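Side-chain contacts in CRISPR-associated endonuclease Cas9 (Campylobacter jejuni subsp. jejuni serotype O:2, PDB 5X2H), which uses a guide RNA to recognise complementary DNA of invading genetic elements and cuts both strands with its RuvC-like and HNH nuclease domains: residues S95-K98 / A99-G102; A65-K68 / A69-N72. One frame throughout, in Å; residues are numbered along the deposited sequence.

Interaction 1. Residues S95-K98 / A99-G102; sequences SLAK and AYKG. With nucleotides of chain B.
Leu96 and Tyr100 cross at about a right angle beside the RNA, Leu96 CG lying 3.9 Å from Tyr100 CB. CG of Leu96 stands anti to the backbone N (chi1 -174°), and its two methyl groups then part: CD1 goes to the ribose of A45 of chain B, 3.7 Å from C1', whereas CD2 packs over the backbone carbonyl of Tyr100. Tyr100 holds its ring beside its own backbone N (chi1 -70°), which lays one face on the same sugar; C4' of A45 sits 3.7 Å above the ring plane, over its centre. This is a CH-pi contact with a ribose rather than with a base, while Ala97 CB approaches the ring obliquely.

A single turn of 3-10 geometry brings the two residues together. Tyr100 N donates to Ala97 O at 3.0 Å, arriving well above the carbonyl plane, and a weaker bond runs from Lys101 N to Lys98 O. Tyr100 also touches Arg126 and Leu129 of helix 121-133.

The polar link to RNA is a backbone one: Leu96 N donates to O2' of U25 of chain B at 3.0 Å. The 2'-hydroxyl bond and the ribose packing would suit RNA over DNA and probably depend little on which base is present, although Leu96 CB also comes within 3.7 Å of O2 of U25.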
loop_
_atom_site.group_PDB
_atom_site.type_symbol
_atom_site.label_atom_id
_atom_site.label_comp_id
_atom_site.label_asym_id
_atom_site.label_seq_id
_atom_site.Cartn_x
_atom_site.Cartn_y
_atom_site.Cartn_z
ATOM N N SER A 95 26.575 -1.632 -25.079
ATOM C CA SER A 95 27.268 -2.883 -25.350
ATOM C C SER A 95 28.131 -3.266 -24.151
ATOM O O SER A 95 28.253 -2.521 -23.175
ATOM C CB SER A 95 28.108 -2.778 -26.625
ATOM O OG SER A 95 29.155 -1.841 -26.472
ATOM N N LEU A 96 28.747 -4.439 -24.254
ATOM C CA LEU A 96 29.414 -5.055 -23.114
ATOM C C LEU A 96 30.609 -4.227 -22.651
ATOM O O LEU A 96 31.304 -3.598 -23.455
ATOM C CB LEU A 96 29.862 -6.467 -23.491
ATOM C CG LEU A 96 30.465 -7.335 -22.391
ATOM C CD1 LEU A 96 29.502 -7.457 -21.222
ATOM C CD2 LEU A 96 30.817 -8.703 -22.944
ATOM N N ALA A 97 30.843 -4.229 -21.338
ATOM C CA ALA A 97 31.971 -3.499 -20.774
ATOM C C ALA A 97 33.289 -4.061 -21.292
ATOM O O ALA A 97 33.418 -5.259 -21.557
ATOM C CB ALA A 97 31.939 -3.560 -19.246
ATOM N N LYS A 98 34.279 -3.174 -21.428
ATOM C CA LYS A 98 35.535 -3.550 -22.072
ATOM C C LYS A 98 36.258 -4.659 -21.314
ATOM O O LYS A 98 36.928 -5.494 -21.932
ATOM C CB LYS A 98 36.442 -2.327 -22.203
ATOM C CG LYS A 98 37.584 -2.492 -23.192
ATOM C CD LYS A 98 38.755 -1.594 -22.817
ATOM C CE LYS A 98 39.598 -1.237 -24.029
ATOM N NZ LYS A 98 40.936 -1.888 -24.010
ATOM N N ALA A 99 36.135 -4.690 -19.985
ATOM C CA ALA A 99 36.827 -5.700 -19.194
ATOM C C ALA A 99 36.239 -7.096 -19.358
ATOM O O ALA A 99 36.870 -8.066 -18.923
ATOM C CB ALA A 99 36.811 -5.312 -17.714
ATOM N N TYR A 100 35.061 -7.225 -19.967
ATOM C CA TYR A 100 34.390 -8.510 -20.115
ATOM C C TYR A 100 34.352 -9.000 -21.557
ATOM O O TYR A 100 33.673 -9.991 -21.843
ATOM C CB TYR A 100 32.970 -8.425 -19.549
ATOM C CG TYR A 100 32.935 -8.314 -18.040
ATOM C CD1 TYR A 100 33.025 -7.078 -17.409
ATOM C CD2 TYR A 100 32.826 -9.448 -17.246
ATOM C CE1 TYR A 100 33.005 -6.975 -16.027
ATOM C CE2 TYR A 100 32.804 -9.354 -15.865
ATOM C CZ TYR A 100 32.891 -8.117 -15.262
ATOM O OH TYR A 100 32.867 -8.027 -13.890
ATOM N N LYS A 101 35.073 -8.349 -22.466
ATOM C CA LYS A 101 35.038 -8.719 -23.872
ATOM C C LYS A 101 35.896 -9.958 -24.130
ATOM O O LYS A 101 36.650 -10.421 -23.271
ATOM C CB LYS A 101 35.503 -7.553 -24.744
ATOM C CG LYS A 101 34.615 -6.320 -24.637
ATOM C CD LYS A 101 34.107 -5.871 -25.999
ATOM C CE LYS A 101 34.822 -4.615 -26.476
ATOM N NZ LYS A 101 34.472 -4.268 -27.883
ATOM N N GLY A 102 35.763 -10.500 -25.338
ATOM C CA GLY A 102 36.559 -11.640 -25.758
ATOM C C GLY A 102 36.144 -12.937 -25.082
ATOM O O GLY A 102 35.166 -13.016 -24.341
ATOM P P U B 25 22.046 -6.535 -29.304
ATOM O OP1 U B 25 22.222 -5.798 -30.579
ATOM O OP2 U B 25 21.494 -7.915 -29.292
ATOM O "O5'" U B 25 23.463 -6.587 -28.579
ATOM C "C5'" U B 25 24.225 -5.407 -28.385
ATOM C "C4'" U B 25 25.442 -5.679 -27.541
ATOM O "O4'" U B 25 25.039 -6.027 -26.192
ATOM C "C3'" U B 25 26.304 -6.852 -27.979
ATOM O "O3'" U B 25 27.174 -6.521 -29.046
ATOM C "C2'" U B 25 27.030 -7.230 -26.695
ATOM O "O2'" U B 25 28.120 -6.350 -26.461
ATOM C "C1'" U B 25 25.952 -6.955 -25.642
ATOM N N1 U B 25 25.220 -8.182 -25.248
ATOM C C2 U B 25 25.814 -8.981 -24.292
ATOM O O2 U B 25 26.888 -8.715 -23.778
ATOM N N3 U B 25 25.107 -10.106 -23.954
ATOM C C4 U B 25 23.892 -10.507 -24.464
ATOM O O4 U B 25 23.389 -11.553 -24.052
ATOM C C5 U B 25 23.339 -9.630 -25.451
ATOM C C6 U B 25 24.006 -8.524 -25.801
ATOM P P A B 45 28.496 -10.921 -13.435
ATOM O OP1 A B 45 29.373 -10.537 -12.300
ATOM O OP2 A B 45 27.147 -11.478 -13.168
ATOM O "O5'" A B 45 28.348 -9.657 -14.390
ATOM C "C5'" A B 45 29.494 -8.905 -14.761
ATOM C "C4'" A B 45 29.211 -7.976 -15.914
ATOM O "O4'" A B 45 28.859 -8.739 -17.100
ATOM C "C3'" A B 45 28.045 -7.018 -15.739
ATOM O "O3'" A B 45 28.366 -5.893 -14.938
ATOM C "C2'" A B 45 27.697 -6.670 -17.181
ATOM O "O2'" A B 45 28.623 -5.736 -17.713
ATOM C "C1'" A B 45 27.925 -8.015 -17.873
ATOM N N9 A B 45 26.679 -8.795 -17.960
ATOM C C8 A B 45 26.198 -9.729 -17.076
ATOM N N7 A B 45 25.048 -10.246 -17.430
ATOM C C5 A B 45 24.752 -9.604 -18.624
ATOM C C6 A B 45 23.661 -9.707 -19.503
ATOM N N6 A B 45 22.629 -10.533 -19.305
ATOM N N1 A B 45 23.675 -8.924 -20.606
ATOM C C2 A B 45 24.713 -8.100 -20.802
ATOM N N3 A B 45 25.793 -7.914 -20.045
ATOM C C4 A B 45 25.746 -8.706 -18.960
ATOM P P G B 27 31.491 -13.349 -29.040
ATOM O OP1 G B 27 32.712 -13.283 -29.884
ATOM O OP2 G B 27 30.200 -13.733 -29.671
ATOM O "O5'" G B 27 31.770 -14.345 -27.830
ATOM C "C5'" G B 27 32.881 -14.139 -26.971
ATOM C "C4'" G B 27 32.740 -14.901 -25.675
ATOM O "O4'" G B 27 31.531 -14.492 -24.984
ATOM C "C3'" G B 27 32.605 -16.411 -25.792
ATOM O "O3'" G B 27 33.853 -17.059 -25.978
ATOM C "C2'" G B 27 31.916 -16.781 -24.486
ATOM O "O2'" G B 27 32.844 -16.778 -23.410
ATOM C "C1'" G B 27 30.971 -15.596 -24.301
ATOM N N9 G B 27 29.627 -15.860 -24.849
ATOM C C8 G B 27 29.039 -15.271 -25.942
ATOM N N7 G B 27 27.830 -15.714 -26.166
ATOM C C5 G B 27 27.603 -16.651 -25.167
ATOM C C6 G B 27 26.470 -17.465 -24.888
ATOM O O6 G B 27 25.390 -17.536 -25.484
ATOM N N1 G B 27 26.680 -18.269 -23.776
ATOM C C2 G B 27 27.825 -18.287 -23.023
ATOM N N2 G B 27 27.834 -19.131 -21.985
ATOM N N3 G B 27 28.884 -17.537 -23.268
ATOM C C4 G B 27 28.707 -16.749 -24.347
#

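Interaction 2. Residues A65-K68 / A69-N72. With nucleotides of chain B.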
loop_
_atom_site.group_PDB
_atom_site.type_symbol
_atom_site.label_atom_id
_atom_site.label_comp_id
_atom_site.label_asym_id
_atom_site.label_seq_id
_atom_site.Cartn_x
_atom_site.Cartn_y
_atom_site.Cartn_z
ATOM N N ALA A 65 18.840 0.308 -7.286
ATOM C CA ALA A 65 19.682 1.498 -7.240
ATOM C C ALA A 65 20.798 1.345 -6.216
ATOM O O ALA A 65 21.916 1.826 -6.440
ATOM C CB ALA A 65 18.842 2.735 -6.927
ATOM N N ARG A 66 20.523 0.670 -5.099
ATOM C CA ARG A 66 21.556 0.471 -4.090
ATOM C C ARG A 66 22.557 -0.596 -4.509
ATOM O O ARG A 66 23.750 -0.466 -4.212
ATOM C CB ARG A 66 20.917 0.116 -2.746
ATOM C CG ARG A 66 20.247 1.301 -2.073
ATOM C CD ARG A 66 19.344 0.888 -0.925
ATOM N NE ARG A 66 18.668 2.053 -0.363
ATOM C CZ ARG A 66 17.600 1.998 0.424
ATOM N NH1 ARG A 66 17.075 0.826 0.754
ATOM N NH2 ARG A 66 17.055 3.120 0.880
ATOM N N ARG A 67 22.101 -1.645 -5.197
ATOM C CA ARG A 67 23.039 -2.602 -5.773
ATOM C C ARG A 67 23.984 -1.915 -6.750
ATOM O O ARG A 67 25.202 -2.113 -6.685
ATOM C CB ARG A 67 22.283 -3.737 -6.467
ATOM C CG ARG A 67 23.185 -4.857 -6.982
ATOM C CD ARG A 67 22.403 -5.861 -7.828
ATOM N NE ARG A 67 21.932 -5.263 -9.074
ATOM C CZ ARG A 67 21.081 -5.848 -9.913
ATOM N NH1 ARG A 67 20.597 -7.052 -9.639
ATOM N NH2 ARG A 67 20.710 -5.224 -11.023
ATOM N N LYS A 68 23.439 -1.087 -7.646
ATOM C CA LYS A 68 24.262 -0.402 -8.639
ATOM C C LYS A 68 25.357 0.429 -7.979
ATOM O O LYS A 68 26.534 0.323 -8.342
ATOM C CB LYS A 68 23.384 0.482 -9.522
ATOM C CG LYS A 68 24.158 1.249 -10.585
ATOM C CD LYS A 68 23.239 2.163 -11.378
ATOM C CE LYS A 68 22.085 1.376 -11.994
ATOM N NZ LYS A 68 21.233 2.224 -12.875
ATOM N N ALA A 69 24.983 1.282 -7.019
ATOM C CA ALA A 69 25.977 2.108 -6.345
ATOM C C ALA A 69 26.953 1.258 -5.547
ATOM O O ALA A 69 28.130 1.612 -5.425
ATOM C CB ALA A 69 25.290 3.129 -5.434
ATOM N N ARG A 70 26.480 0.137 -5.000
ATOM C CA ARG A 70 27.362 -0.772 -4.279
ATOM C C ARG A 70 28.382 -1.402 -5.222
ATOM O O ARG A 70 29.556 -1.556 -4.863
ATOM C CB ARG A 70 26.524 -1.840 -3.574
ATOM C CG ARG A 70 27.275 -2.695 -2.579
ATOM C CD ARG A 70 26.318 -3.402 -1.626
ATOM N NE ARG A 70 25.417 -4.316 -2.320
ATOM C CZ ARG A 70 24.105 -4.133 -2.435
ATOM N NH1 ARG A 70 23.365 -5.022 -3.084
ATOM N NH2 ARG A 70 23.530 -3.069 -1.887
ATOM N N LEU A 71 27.955 -1.755 -6.439
ATOM C CA LEU A 71 28.886 -2.291 -7.425
ATOM C C LEU A 71 29.815 -1.207 -7.957
ATOM O O LEU A 71 31.003 -1.460 -8.185
ATOM C CB LEU A 71 28.119 -2.955 -8.571
ATOM C CG LEU A 71 27.392 -4.253 -8.209
ATOM C CD1 LEU A 71 26.587 -4.791 -9.387
ATOM C CD2 LEU A 71 28.387 -5.290 -7.724
ATOM N N ASN A 72 29.293 0.006 -8.169
ATOM C CA ASN A 72 30.146 1.114 -8.587
ATOM C C ASN A 72 31.222 1.396 -7.548
ATOM O O ASN A 72 32.376 1.678 -7.896
ATOM C CB ASN A 72 29.305 2.368 -8.831
ATOM C CG ASN A 72 28.574 2.334 -10.164
ATOM O OD1 ASN A 72 28.674 1.368 -10.919
ATOM N ND2 ASN A 72 27.835 3.400 -10.458
ATOM P P U B 48 18.349 0.970 -14.677
ATOM O OP1 U B 48 17.981 2.398 -14.545
ATOM O OP2 U B 48 19.337 0.373 -13.741
ATOM O "O5'" U B 48 17.033 0.080 -14.586
ATOM C "C5'" U B 48 15.926 0.332 -15.439
ATOM C "C4'" U B 48 14.940 -0.810 -15.426
ATOM O "O4'" U B 48 15.555 -2.017 -15.943
ATOM C "C3'" U B 48 14.407 -1.230 -14.067
ATOM O "O3'" U B 48 13.384 -0.374 -13.603
ATOM C "C2'" U B 48 13.931 -2.653 -14.324
ATOM O "O2'" U B 48 12.658 -2.651 -14.959
ATOM C "C1'" U B 48 14.973 -3.150 -15.332
ATOM N N1 U B 48 16.032 -3.955 -14.683
ATOM C C2 U B 48 15.813 -5.316 -14.600
ATOM O O2 U B 48 14.806 -5.843 -15.038
ATOM N N3 U B 48 16.813 -6.035 -13.994
ATOM C C4 U B 48 17.983 -5.526 -13.461
ATOM O O4 U B 48 18.793 -6.291 -12.933
ATOM C C5 U B 48 18.134 -4.106 -13.586
ATOM C C6 U B 48 17.175 -3.384 -14.173
ATOM P P U B 16 14.278 1.416 2.921
ATOM O OP1 U B 16 15.364 2.428 2.919
ATOM O OP2 U B 16 13.545 1.127 1.664
ATOM O "O5'" U B 16 14.885 0.034 3.430
ATOM C "C5'" U B 16 15.715 -0.018 4.580
ATOM C "C4'" U B 16 16.164 -1.427 4.880
ATOM O "O4'" U B 16 15.022 -2.260 5.216
ATOM C "C3'" U B 16 16.834 -2.180 3.744
ATOM O "O3'" U B 16 18.185 -1.802 3.545
ATOM C "C2'" U B 16 16.659 -3.632 4.170
ATOM O "O2'" U B 16 17.600 -3.973 5.176
ATOM C "C1'" U B 16 15.272 -3.593 4.813
ATOM N N1 U B 16 14.204 -4.039 3.885
ATOM C C2 U B 16 14.038 -5.405 3.724
ATOM O O2 U B 16 14.723 -6.233 4.301
ATOM N N3 U B 16 13.034 -5.777 2.866
ATOM C C4 U B 16 12.193 -4.942 2.158
ATOM O O4 U B 16 11.331 -5.430 1.418
ATOM C C5 U B 16 12.429 -3.546 2.376
ATOM C C6 U B 16 13.398 -3.152 3.211
ATOM P P A B 63 29.707 6.497 -8.027
ATOM O OP1 A B 63 30.765 6.860 -9.000
ATOM O OP2 A B 63 28.417 5.948 -8.522
ATOM O "O5'" A B 63 30.302 5.457 -6.973
ATOM C "C5'" A B 63 29.492 4.940 -5.923
ATOM C "C4'" A B 63 30.128 5.139 -4.568
ATOM O "O4'" A B 63 31.524 4.745 -4.640
ATOM C "C3'" A B 63 30.166 6.572 -4.043
ATOM O "O3'" A B 63 28.995 6.997 -3.354
ATOM C "C2'" A B 63 31.389 6.573 -3.130
ATOM O "O2'" A B 63 31.071 6.031 -1.856
ATOM C "C1'" A B 63 32.317 5.602 -3.849
ATOM N N9 A B 63 33.282 6.296 -4.721
ATOM C C8 A B 63 33.027 7.242 -5.686
ATOM N N7 A B 63 34.103 7.672 -6.300
ATOM C C5 A B 63 35.130 6.956 -5.705
ATOM C C6 A B 63 36.514 6.952 -5.919
ATOM N N6 A B 63 37.111 7.722 -6.829
ATOM N N1 A B 63 37.266 6.126 -5.157
ATOM C C2 A B 63 36.653 5.357 -4.247
ATOM N N3 A B 63 35.356 5.272 -3.954
ATOM C C4 A B 63 34.643 6.104 -4.732
#
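The Arg70 guanidinium lays one face on the backbone of Arg67, whose CA stands 3.5 Å above the plane and toward the rim, while Arg66 O approaches obliquely. The planes of Arg67 and Arg70 are turned 72° apart and their side chains cross, so the two cations do not stack. Arg67 instead uses its edge: NH2 donates to the base oxygen O4 of U48 of chain B at 2.9 Å, almost straight (173°), with O4 in the guanidinium plane. Arg66 also offers an edge, to a phosphate. Its NH2 lies 2.7 Å from OP1 of U16 of chain B, and NH1 adds a weak bond to the same oxygen; both nitrogens also form salt bridges to RNA phosphate.

All this is built on consecutive turns of helix 51-82, the arginine-rich bridge helix of Cas9, set against the guide RNA, with i to i+4 bonds such as Leu71 N to Arg67 O (2.8 Å) holding the spacing. Along one side of it Leu71 and the aliphatic part of Arg67 run in the same direction.

Lys68 leaves the helix extended and then bends at chi3 (-56°), which carries NZ to OP2 of U48 at 2.8 Å. That nucleotide is thus held at both base and phosphate. One turn on, Asn72 ND2 donates to OP2 of A63 of chain B at 3.3 Å, while Gln90 NE2 donates to its OD1.

In the fold
Along the chain interaction 2 comes first, within the long helix 51-82, and interaction 1 follows in the loop between that helix and helix 107-113. Their centres are 19 Å apart and their nearest atoms about 8 Å, without touching, and both lie on the same side of the chain's centre, away from the RuvC active-site residues. What joins them is chain B: the helix reaches phosphates and a uracil base with charged and amide side chains, whereas the loop meets mainly riboses, with apolar and aromatic side chains and one backbone N-H. Two successive elements of the fold thereby address largely different features of one RNA, consistent with a role in binding the guide rather than in cutting DNA.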